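Local coordinates for Pex protein (Anabaena sp. PCC 7120, PDB 2DQL), which is associated with the cyanobacterial circadian clock and, as a PadR-like winged-helix protein, probably binds DNA as a transcriptional regulator, at residues Q43-E46 and T47-T51; E80-G83 and R84-M88; L102-L105 and W106-Y109. All blocks are in the same frame, centred on the assembly; numbering follows the deposited sequence.

Contact 1: Q43-E46 and T47-T51; sequences QQLE and TEHPT
The carbonyl oxygen of Q43 takes two hydrogen bonds from a single residue one turn on: T47 N reaches Q43 O at 3.0 Å, and the hydroxyl T47 OG1 donates to that Q43 O at 3.1 Å. The amide arrives nearly head-on, whereas the hydroxyl sits well above the carbonyl plane. A T47 chi1 of -60° makes this possible, since it sets OG1 beside the backbone N and turns it back over the preceding turn. On another flank, Q44 and E48 run side by side, and Q44 NE2 donates to E48 OE2 at 2.8 Å. Their amide and carboxylate planes differ by 20°, although the N-H...O angle of 134° makes the bond rather bent. With an alanine here in place of Q44, E48 OE2 would lose this donor and its carboxylate would probably be freer to swing. H49 N still bonds to L45 O at 2.8 Å, but the backbone at H49 is no longer helical. P50, lacking an amide hydrogen, instead brings CA within 3.3 Å of E46 O in a C-H...O contact. A last i-to-i+4 amide bond followed by proline is a recognised way for a helix to end, here closing helix 38-48 of the PadR-like winged-helix fold.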
loop_
_atom_site.group_PDB
_atom_site.type_symbol
_atom_site.label_atom_id
_atom_site.label_comp_id
_atom_site.label_asym_id
_atom_site.label_seq_id
_atom_site.Cartn_x
_atom_site.Cartn_y
_atom_site.Cartn_z
ATOM N N GLN A 43 -9.520 -14.075 8.066
ATOM C CA GLN A 43 -10.502 -14.672 7.169
ATOM C C GLN A 43 -11.792 -13.862 7.063
ATOM O O GLN A 43 -12.327 -13.679 5.969
ATOM C CB GLN A 43 -10.826 -16.101 7.616
ATOM C CG GLN A 43 -11.662 -16.871 6.609
ATOM C CD GLN A 43 -11.016 -16.908 5.232
ATOM O OE1 GLN A 43 -9.874 -17.351 5.079
ATOM N NE2 GLN A 43 -11.744 -16.439 4.223
ATOM N N GLN A 44 -12.283 -13.373 8.197
ATOM C CA GLN A 44 -13.515 -12.597 8.223
ATOM C C GLN A 44 -13.424 -11.333 7.373
ATOM O O GLN A 44 -14.410 -10.912 6.770
ATOM C CB GLN A 44 -13.871 -12.221 9.665
ATOM C CG GLN A 44 -15.262 -11.628 9.821
ATOM C CD GLN A 44 -15.640 -11.390 11.273
ATOM O OE1 GLN A 44 -15.451 -12.258 12.124
ATOM N NE2 GLN A 44 -16.192 -10.217 11.556
ATOM N N LEU A 45 -12.244 -10.725 7.332
ATOM C CA LEU A 45 -12.060 -9.509 6.549
ATOM C C LEU A 45 -12.273 -9.797 5.068
ATOM O O LEU A 45 -13.013 -9.081 4.390
ATOM C CB LEU A 45 -10.654 -8.939 6.760
ATOM C CG LEU A 45 -10.314 -7.701 5.923
ATOM C CD1 LEU A 45 -11.257 -6.557 6.277
ATOM C CD2 LEU A 45 -8.871 -7.300 6.169
ATOM N N GLU A 46 -11.629 -10.853 4.580
ATOM C CA GLU A 46 -11.734 -11.242 3.176
ATOM C C GLU A 46 -13.161 -11.632 2.805
ATOM O O GLU A 46 -13.632 -11.322 1.711
ATOM C CB GLU A 46 -10.789 -12.411 2.872
ATOM C CG GLU A 46 -10.670 -12.738 1.385
ATOM C CD GLU A 46 -9.753 -13.918 1.107
ATOM O OE1 GLU A 46 -8.656 -13.975 1.700
ATOM O OE2 GLU A 46 -10.126 -14.785 0.287
ATOM N N THR A 47 -13.849 -12.310 3.717
ATOM C CA THR A 47 -15.219 -12.740 3.465
ATOM C C THR A 47 -16.191 -11.565 3.406
ATOM O O THR A 47 -17.067 -11.523 2.544
ATOM C CB THR A 47 -15.696 -13.737 4.545
ATOM O OG1 THR A 47 -14.841 -14.888 4.540
ATOM C CG2 THR A 47 -17.130 -14.180 4.267
ATOM N N GLU A 48 -16.034 -10.608 4.315
ATOM C CA GLU A 48 -16.915 -9.443 4.346
ATOM C C GLU A 48 -16.550 -8.386 3.313
ATOM O O GLU A 48 -17.421 -7.689 2.796
ATOM C CB GLU A 48 -16.906 -8.799 5.734
ATOM C CG GLU A 48 -17.690 -9.556 6.789
ATOM C CD GLU A 48 -17.667 -8.858 8.138
ATOM O OE1 GLU A 48 -17.960 -7.642 8.192
ATOM O OE2 GLU A 48 -17.361 -9.527 9.146
ATOM N N HIS A 49 -15.261 -8.261 3.021
ATOM C CA HIS A 49 -14.789 -7.272 2.060
ATOM C C HIS A 49 -13.743 -7.896 1.142
ATOM O O HIS A 49 -12.541 -7.729 1.349
ATOM C CB HIS A 49 -14.195 -6.077 2.808
ATOM C CG HIS A 49 -15.150 -5.440 3.769
ATOM N ND1 HIS A 49 -16.247 -4.713 3.356
ATOM C CD2 HIS A 49 -15.202 -5.464 5.121
ATOM C CE1 HIS A 49 -16.934 -4.319 4.414
ATOM N NE2 HIS A 49 -16.321 -4.762 5.497
ATOM N N PRO A 50 -14.199 -8.624 0.110
ATOM C CA PRO A 50 -13.364 -9.311 -0.882
ATOM C C PRO A 50 -12.225 -8.493 -1.493
ATOM O O PRO A 50 -11.263 -9.063 -2.009
ATOM C CB PRO A 50 -14.380 -9.750 -1.935
ATOM C CG PRO A 50 -15.598 -10.011 -1.124
ATOM C CD PRO A 50 -15.628 -8.817 -0.198
ATOM N N THR A 51 -12.323 -7.168 -1.442
ATOM C CA THR A 51 -11.279 -6.321 -2.016
ATOM C C THR A 51 -10.237 -5.877 -0.992
ATOM O O THR A 51 -9.418 -4.997 -1.267
ATOM C CB THR A 51 -11.876 -5.061 -2.690
ATOM O OG1 THR A 51 -12.549 -4.261 -1.710
ATOM C CG2 THR A 51 -12.858 -5.459 -3.786
#

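Contact 2: E80-G83 and R84-M88; sequences EGRG and RPRRM. With PO4 (phosphate ion), chain C.
R82 and R86 meet on one phosphate oxygen, which takes three hydrogen bonds. R82 supplies two of them, NH2 at 2.8 Å from PO4 O2 and NH1 at 2.9 Å from PO4 O2, so its terminal nitrogens straddle the atom. R86 NE supplies the third, also 2.9 Å from PO4 O2 and almost straight at 173°. The two guanidinium planes are 88° apart, yet each meets this oxygen at its edge. R84 comes differently: PO4 O3 lies over one face of its guanidinium, offset toward the rim and 3.7 Å from R84 NH1, with no hydrogen bond between them.

The next shell fixes the R82 group. Its chain bends at chi3 (85°), bringing NE and NH2 side-on to one backbone oxygen; R82 NE lies 2.9 Å from R84 O. R82 NH2 also bonds to R84 O, from above the carbonyl plane, and weakly to P85 O. The two bonds to R84 O, in the guanidinium plane, restrain the rotation of the group. A water sits between R82 O and R84 O. Farther out, R86 makes a cation-pi contact with Y37 and pairs its backbone with K77, while the phosphate is also hydrogen-bonded to T39 OG1.

The phosphate probably came from the crystallisation liquor, but its surroundings are telling. R82 NH1 lies 3.7 Å from R86 NH2, and R82 NH2 3.9 Å from R84 NH1, arginines gathered round an anion whose charge would probably offset theirs; on the wing of a winged-helix protein, such a site is consistent with contact to a DNA backbone phosphate.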
loop_
_atom_site.group_PDB
_atom_site.type_symbol
_atom_site.label_atom_id
_atom_site.label_comp_id
_atom_site.label_asym_id
_atom_site.label_seq_id
_atom_site.Cartn_x
_atom_site.Cartn_y
_atom_site.Cartn_z
ATOM N N GLU A 80 -13.204 -28.099 21.857
ATOM C CA GLU A 80 -13.591 -29.498 21.940
ATOM C C GLU A 80 -13.213 -30.216 20.649
ATOM O O GLU A 80 -13.524 -29.749 19.553
ATOM C CB GLU A 80 -15.097 -29.619 22.177
ATOM C CG GLU A 80 -15.547 -31.032 22.505
ATOM C CD GLU A 80 -17.033 -31.121 22.782
ATOM O OE1 GLU A 80 -17.496 -32.211 23.178
ATOM O OE2 GLU A 80 -17.736 -30.103 22.600
ATOM N N GLY A 81 -12.528 -31.346 20.779
ATOM C CA GLY A 81 -12.135 -32.099 19.604
ATOM C C GLY A 81 -10.778 -31.736 19.034
ATOM O O GLY A 81 -10.274 -32.436 18.159
ATOM N N ARG A 82 -10.182 -30.649 19.517
ATOM C CA ARG A 82 -8.871 -30.239 19.022
ATOM C C ARG A 82 -7.869 -30.115 20.160
ATOM O O ARG A 82 -8.165 -29.530 21.206
ATOM C CB ARG A 82 -8.959 -28.901 18.280
ATOM C CG ARG A 82 -7.772 -28.658 17.352
ATOM C CD ARG A 82 -7.824 -27.298 16.677
ATOM N NE ARG A 82 -7.254 -26.239 17.509
ATOM C CZ ARG A 82 -7.086 -24.985 17.101
ATOM N NH1 ARG A 82 -7.449 -24.634 15.874
ATOM N NH2 ARG A 82 -6.543 -24.087 17.913
ATOM N N GLY A 83 -6.676 -30.660 19.943
ATOM C CA GLY A 83 -5.642 -30.615 20.958
ATOM C C GLY A 83 -5.040 -29.241 21.200
ATOM O O GLY A 83 -4.852 -28.846 22.347
ATOM N N ARG A 84 -4.739 -28.511 20.130
ATOM C CA ARG A 84 -4.136 -27.184 20.264
ATOM C C ARG A 84 -5.122 -26.141 20.762
ATOM O O ARG A 84 -6.203 -25.979 20.195
ATOM C CB ARG A 84 -3.562 -26.714 18.922
ATOM C CG ARG A 84 -2.823 -25.366 18.976
ATOM C CD ARG A 84 -2.536 -24.860 17.566
ATOM N NE ARG A 84 -1.677 -23.671 17.485
ATOM C CZ ARG A 84 -1.977 -22.462 17.965
ATOM N NH1 ARG A 84 -3.125 -22.240 18.589
ATOM N NH2 ARG A 84 -1.128 -21.453 17.786
ATOM N N PRO A 85 -4.766 -25.421 21.840
ATOM C CA PRO A 85 -5.672 -24.395 22.356
ATOM C C PRO A 85 -5.684 -23.222 21.383
ATOM O O PRO A 85 -4.833 -23.130 20.494
ATOM C CB PRO A 85 -5.058 -24.038 23.707
ATOM C CG PRO A 85 -3.601 -24.242 23.470
ATOM C CD PRO A 85 -3.567 -25.539 22.687
ATOM N N ARG A 86 -6.650 -22.330 21.554
ATOM C CA ARG A 86 -6.793 -21.171 20.685
ATOM C C ARG A 86 -6.644 -19.879 21.485
ATOM O O ARG A 86 -7.227 -19.735 22.554
ATOM C CB ARG A 86 -8.167 -21.238 20.008
ATOM C CG ARG A 86 -8.562 -20.027 19.192
ATOM C CD ARG A 86 -9.882 -20.293 18.474
ATOM N NE ARG A 86 -9.694 -21.130 17.294
ATOM C CZ ARG A 86 -10.686 -21.676 16.596
ATOM N NH1 ARG A 86 -11.946 -21.482 16.965
ATOM N NH2 ARG A 86 -10.417 -22.406 15.520
ATOM N N ARG A 87 -5.854 -18.941 20.973
ATOM C CA ARG A 87 -5.659 -17.669 21.660
ATOM C C ARG A 87 -6.783 -16.708 21.263
ATOM O O ARG A 87 -6.880 -16.302 20.103
ATOM C CB ARG A 87 -4.303 -17.071 21.286
ATOM C CG ARG A 87 -3.892 -15.858 22.112
ATOM C CD ARG A 87 -3.625 -16.239 23.559
ATOM N NE ARG A 87 -3.119 -15.121 24.353
ATOM C CZ ARG A 87 -3.018 -15.142 25.680
ATOM N NH1 ARG A 87 -3.388 -16.218 26.356
ATOM N NH2 ARG A 87 -2.552 -14.088 26.334
ATOM N N MET A 88 -7.619 -16.354 22.233
ATOM C CA MET A 88 -8.754 -15.462 22.004
ATOM C C MET A 88 -8.505 -14.051 22.519
ATOM O O MET A 88 -7.759 -13.848 23.472
ATOM C CB MET A 88 -9.994 -16.019 22.700
ATOM C CG MET A 88 -10.358 -17.446 22.315
ATOM S SD MET A 88 -10.897 -17.616 20.607
ATOM C CE MET A 88 -12.282 -16.504 20.576
HETATM P P PO4 C . -6.086 -20.999 15.545
HETATM O O1 PO4 C . -6.673 -20.584 14.247
HETATM O O2 PO4 C . -7.079 -21.817 16.286
HETATM O O3 PO4 C . -4.866 -21.809 15.325
HETATM O O4 PO4 C . -5.733 -19.797 16.355
HETATM O O HOH W 1 -8.151 -26.878 21.791
#

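Contact 3: L102-L105 and W106-Y109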
loop_
_atom_site.group_PDB
_atom_site.type_symbol
_atom_site.label_atom_id
_atom_site.label_comp_id
_atom_site.label_asym_id
_atom_site.label_seq_id
_atom_site.Cartn_x
_atom_site.Cartn_y
_atom_site.Cartn_z
ATOM N N LEU A 102 -13.019 4.267 17.430
ATOM C CA LEU A 102 -12.080 3.779 16.428
ATOM C C LEU A 102 -12.788 2.885 15.419
ATOM O O LEU A 102 -12.453 2.882 14.233
ATOM C CB LEU A 102 -10.935 3.019 17.108
ATOM C CG LEU A 102 -10.052 3.896 18.002
ATOM C CD1 LEU A 102 -8.992 3.050 18.666
ATOM C CD2 LEU A 102 -9.404 4.991 17.160
ATOM N N ALA A 103 -13.774 2.128 15.887
ATOM C CA ALA A 103 -14.523 1.247 15.003
ATOM C C ALA A 103 -15.264 2.081 13.958
ATOM O O ALA A 103 -15.390 1.676 12.802
ATOM C CB ALA A 103 -15.512 0.410 15.810
ATOM N N ARG A 104 -15.752 3.246 14.372
ATOM C CA ARG A 104 -16.467 4.128 13.458
ATOM C C ARG A 104 -15.536 4.595 12.344
ATOM O O ARG A 104 -15.964 4.772 11.207
ATOM C CB ARG A 104 -17.045 5.333 14.208
ATOM C CG ARG A 104 -18.376 5.049 14.904
ATOM C CD ARG A 104 -19.004 6.331 15.457
ATOM N NE ARG A 104 -18.535 6.662 16.802
ATOM C CZ ARG A 104 -18.950 6.051 17.908
ATOM N NH1 ARG A 104 -19.846 5.074 17.836
ATOM N NH2 ARG A 104 -18.473 6.418 19.090
ATOM N N LEU A 105 -14.261 4.787 12.669
ATOM C CA LEU A 105 -13.293 5.208 11.658
ATOM C C LEU A 105 -13.174 4.121 10.592
ATOM O O LEU A 105 -13.062 4.415 9.401
ATOM C CB LEU A 105 -11.926 5.478 12.298
ATOM C CG LEU A 105 -11.873 6.632 13.304
ATOM C CD1 LEU A 105 -10.446 6.810 13.823
ATOM C CD2 LEU A 105 -12.366 7.918 12.633
ATOM N N TRP A 106 -13.208 2.865 11.023
ATOM C CA TRP A 106 -13.126 1.744 10.095
ATOM C C TRP A 106 -14.362 1.714 9.204
ATOM O O TRP A 106 -14.255 1.632 7.982
ATOM C CB TRP A 106 -13.011 0.419 10.859
ATOM C CG TRP A 106 -13.397 -0.780 10.036
ATOM C CD1 TRP A 106 -14.517 -1.549 10.184
ATOM C CD2 TRP A 106 -12.690 -1.312 8.909
ATOM N NE1 TRP A 106 -14.553 -2.527 9.216
ATOM C CE2 TRP A 106 -13.444 -2.403 8.421
ATOM C CE3 TRP A 106 -11.493 -0.970 8.263
ATOM C CZ2 TRP A 106 -13.039 -3.157 7.313
ATOM C CZ3 TRP A 106 -11.091 -1.720 7.164
ATOM C CH2 TRP A 106 -11.864 -2.802 6.700
ATOM N N GLN A 107 -15.538 1.788 9.818
ATOM C CA GLN A 107 -16.780 1.751 9.057
ATOM C C GLN A 107 -16.843 2.857 8.001
ATOM O O GLN A 107 -17.257 2.615 6.869
ATOM C CB GLN A 107 -17.978 1.846 10.003
ATOM C CG GLN A 107 -18.008 0.724 11.033
ATOM C CD GLN A 107 -19.254 0.748 11.891
ATOM O OE1 GLN A 107 -20.364 0.525 11.402
ATOM N NE2 GLN A 107 -19.079 1.024 13.179
ATOM N N ASN A 108 -16.428 4.064 8.365
ATOM C CA ASN A 108 -16.439 5.176 7.415
ATOM C C ASN A 108 -15.398 4.939 6.323
ATOM O O ASN A 108 -15.643 5.201 5.146
ATOM C CB ASN A 108 -16.139 6.497 8.130
ATOM C CG ASN A 108 -17.290 6.967 8.999
ATOM O OD1 ASN A 108 -18.404 7.165 8.517
ATOM N ND2 ASN A 108 -17.026 7.153 10.287
ATOM N N TYR A 109 -14.235 4.441 6.730
ATOM C CA TYR A 109 -13.136 4.158 5.815
ATOM C C TYR A 109 -13.543 3.152 4.743
ATOM O O TYR A 109 -13.269 3.342 3.554
ATOM C CB TYR A 109 -11.952 3.598 6.605
ATOM C CG TYR A 109 -10.786 3.138 5.762
ATOM C CD1 TYR A 109 -9.820 4.040 5.317
ATOM C CD2 TYR A 109 -10.635 1.792 5.428
ATOM C CE1 TYR A 109 -8.725 3.610 4.566
ATOM C CE2 TYR A 109 -9.547 1.353 4.677
ATOM C CZ TYR A 109 -8.596 2.266 4.254
ATOM O OH TYR A 109 -7.501 1.825 3.547
#
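L102 and W106 open a run of four successive i-to-i+4 backbone hydrogen bonds, W106 N lying 3.3 Å from L102 O. Q107 N to A103 O is the straightest of the four, 3.0 Å long with an N-H...O angle of 168°. N108 N reaches R104 O at 3.0 Å, and Y109 N reaches L105 O at 2.9 Å, completing two turns of uninterrupted helix.

Among polar side chains, N108 folds back along the helix: chi1 of -72° sets CG beside its own backbone N, and ND2 then lies 2.8 Å from R104 O. The guanidinium of R104 is engaged in a salt bridge with D101, one turn earlier.

The remaining contacts are van der Waals, several of them carbon atoms against backbone carbonyls. Q107 lays its aliphatic stem over the preceding turn, with CG 3.3 Å from A103 O. W106 CB comes equally near A103 O, and Y109 CB approaches L105 O at 3.1 Å. The aromatic groups then lead off this surface: a chi1 of 160° puts the indole of W106 beside its carbonyl carbon, where it meets Y26 and Y29 of helix 20-31 with inclined ring planes. L102, which also touches L28, and L105 pack on Y7 and F10 of the second subunit.

Helix 96-112 thus has the division of faces expected of an amphipathic helix, with W106 turned into the subunit core, R104, Q107 and N108 exposed, and its leucines at the dimer interface, consistent with the C-terminal dimerisation helix of PadR-like proteins.

In the fold
The contacts follow in series along the chain: contact 1 at the end of helix 38-48, contact 2 in the loop after strand 72-77 and the start of strand 86-91, and contact 3 within helix 96-112. Contacts 1 and 3, centres about 16 Å apart, touch through W106, whose CH2 lies 3.8 Å from L45 CD1 and CZ2 3.8 Å from H49 CD2. Contact 2 stands apart, its centre about 24 Å from that of contact 1 and about 31 Å from that of contact 3, on the opposite side of the chain's centre from the latter. This separates a probable DNA-binding wing from a dimer-forming helix, with contact 1 joined to that helix through the core.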